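Local atomic coordinates of membrane-bound lytic murein transglycosylase (Agrobacterium tumefaciens, PDB entry 2PNW), a protein that probably cleaves the glycan strands of bacterial peptidoglycan as a lytic transglycosylase of the MltA family. Residues A[95-100]-A[351-356]. Numbering follows the deposited sequence.
Sequences SGFVTA and TVRNEA
The ring of F97 lies across the partner backbone, with N354 N beneath one face and the side chain of R353 at its rim: F97 CZ comes 3.4 Å from R353 CG, which sits near the ring plane. CG of F97 is anti to the backbone N (chi1 -165°), and this torsion places the ring over the backbone of N354. R353 runs alongside the ring, pointing the same way; its aliphatic CG makes the contact, while the guanidinium extends past the ring to I232 O, to which NH2 is hydrogen-bonded. Next to F97, V98 and N354 form an antiparallel hydrogen-bonded pair: V98 N reaches N354 O at 2.8 Å, almost straight (173° at the hydrogen), and N354 N returns to V98 O in the carbonyl plane. At the G96–A356 pair, A356 N instead meets G96 O from well above the carbonyl plane. These bonds join the start of strand 96-109 to that of strand 353-363, tying sequence of the MltA-specific insert family to the 3D-domain family, related to double-psi beta-barrels. F97 and T99 also bond through their backbones to strand 334-341 or the residues just before it, so strand 96-109 has a neighbour along each edge here. On the sheet face away from F97, V98 CG1 packs 4.0 Å from A356 CB, and I302 of strand 299-304 touches both residues. A100 CB rests 3.6 Å from V352 CB, and water 1 links A100 N to V352 O. N354 OD1 accepts R353 N at 3.0 Å, while N354 ND2 is hydrogen-bonded to T306 OG1, fixing the amide at both ends. At the exposed end, S95 OG donates to E355 OE1 over 3.0 Å, on the anti side of the carboxylate.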
loop_
_atom_site.group_PDB
_atom_site.type_symbol
_atom_site.label_atom_id
_atom_site.label_comp_id
_atom_site.label_asym_id
_atom_site.label_seq_id
_atom_site.Cartn_x
_atom_site.Cartn_y
_atom_site.Cartn_z
ATOM N N SER A 95 11.398 -2.923 -18.016
ATOM C CA SER A 95 11.813 -1.969 -16.973
ATOM C C SER A 95 10.843 -2.007 -15.782
ATOM O O SER A 95 9.807 -2.672 -15.833
ATOM C CB SER A 95 11.937 -0.549 -17.545
ATOM O OG SER A 95 10.681 -0.042 -17.969
ATOM N N GLY A 96 11.181 -1.313 -14.700
ATOM C CA GLY A 96 10.276 -1.253 -13.557
ATOM C C GLY A 96 9.117 -0.324 -13.866
ATOM O O GLY A 96 9.091 0.336 -14.924
ATOM N N PHE A 97 8.163 -0.255 -12.937
ATOM C CA PHE A 97 6.936 0.502 -13.156
ATOM C C PHE A 97 6.358 1.006 -11.835
ATOM O O PHE A 97 6.272 0.244 -10.861
ATOM C CB PHE A 97 5.906 -0.380 -13.865
ATOM C CG PHE A 97 4.753 0.387 -14.442
ATOM C CD1 PHE A 97 4.909 1.111 -15.630
ATOM C CD2 PHE A 97 3.515 0.389 -13.811
ATOM C CE1 PHE A 97 3.836 1.829 -16.177
ATOM C CE2 PHE A 97 2.434 1.101 -14.354
ATOM C CZ PHE A 97 2.606 1.825 -15.538
ATOM N N VAL A 98 5.992 2.286 -11.799
ATOM C CA VAL A 98 5.372 2.859 -10.601
ATOM C C VAL A 98 3.983 3.427 -10.842
ATOM O O VAL A 98 3.694 4.019 -11.903
ATOM C CB VAL A 98 6.248 3.914 -9.893
ATOM C CG1 VAL A 98 7.482 3.256 -9.279
ATOM C CG2 VAL A 98 6.640 5.070 -10.859
ATOM N N THR A 99 3.116 3.172 -9.864
ATOM C CA THR A 99 1.862 3.865 -9.740
ATOM C C THR A 99 1.911 4.602 -8.401
ATOM O O THR A 99 2.995 4.695 -7.774
ATOM C CB THR A 99 0.671 2.899 -9.875
ATOM O OG1 THR A 99 0.827 1.804 -8.961
ATOM C CG2 THR A 99 0.600 2.325 -11.313
ATOM N N ALA A 100 0.786 5.159 -7.965
ATOM C CA ALA A 100 0.790 5.880 -6.680
ATOM C C ALA A 100 -0.482 5.628 -5.901
ATOM O O ALA A 100 -1.509 5.244 -6.483
ATOM C CB ALA A 100 1.022 7.379 -6.878
ATOM N N THR A 351 -2.708 10.067 -11.440
ATOM C CA THR A 351 -2.141 9.993 -12.781
ATOM C C THR A 351 -0.759 9.310 -12.851
ATOM O O THR A 351 -0.174 9.194 -13.938
ATOM C CB THR A 351 -2.069 11.395 -13.428
ATOM O OG1 THR A 351 -1.251 12.261 -12.619
ATOM C CG2 THR A 351 -3.476 12.005 -13.576
ATOM N N VAL A 352 -0.229 8.852 -11.712
ATOM C CA VAL A 352 1.091 8.204 -11.723
ATOM C C VAL A 352 0.958 6.840 -12.365
ATOM O O VAL A 352 0.165 6.002 -11.925
ATOM C CB VAL A 352 1.729 8.070 -10.290
ATOM C CG1 VAL A 352 3.087 7.341 -10.367
ATOM C CG2 VAL A 352 1.876 9.431 -9.653
ATOM N N ARG A 353 1.744 6.622 -13.412
ATOM C CA ARG A 353 1.685 5.404 -14.196
ATOM C C ARG A 353 2.909 5.489 -15.107
ATOM O O ARG A 353 2.805 5.880 -16.278
ATOM C CB ARG A 353 0.344 5.355 -14.975
ATOM C CG ARG A 353 0.116 4.125 -15.822
ATOM C CD ARG A 353 -1.354 3.978 -16.319
ATOM N NE ARG A 353 -1.914 5.164 -16.983
ATOM C CZ ARG A 353 -1.717 5.517 -18.263
ATOM N NH1 ARG A 353 -0.940 4.797 -19.072
ATOM N NH2 ARG A 353 -2.304 6.614 -18.741
ATOM N N ASN A 354 4.082 5.170 -14.558
ATOM C CA ASN A 354 5.345 5.558 -15.204
ATOM C C ASN A 354 6.396 4.471 -15.133
ATOM O O ASN A 354 6.487 3.737 -14.132
ATOM C CB ASN A 354 5.944 6.830 -14.580
ATOM C CG ASN A 354 5.110 8.083 -14.830
ATOM O OD1 ASN A 354 4.131 8.342 -14.132
ATOM N ND2 ASN A 354 5.525 8.888 -15.798
ATOM N N GLU A 355 7.199 4.375 -16.190
ATOM C CA GLU A 355 8.369 3.504 -16.181
ATOM C C GLU A 355 9.354 3.993 -15.141
ATOM O O GLU A 355 9.468 5.201 -14.904
ATOM C CB GLU A 355 9.057 3.514 -17.549
ATOM C CG GLU A 355 8.423 2.613 -18.558
ATOM C CD GLU A 355 9.181 2.653 -19.885
ATOM O OE1 GLU A 355 10.345 2.181 -19.933
ATOM O OE2 GLU A 355 8.610 3.170 -20.867
ATOM N N ALA A 356 10.064 3.060 -14.511
ATOM C CA ALA A 356 11.020 3.409 -13.466
ATOM C C ALA A 356 12.142 2.404 -13.381
ATOM O O ALA A 356 11.935 1.234 -13.653
ATOM C CB ALA A 356 10.305 3.513 -12.093
HETATM O O HOH W 1 -1.497 5.829 -9.770
#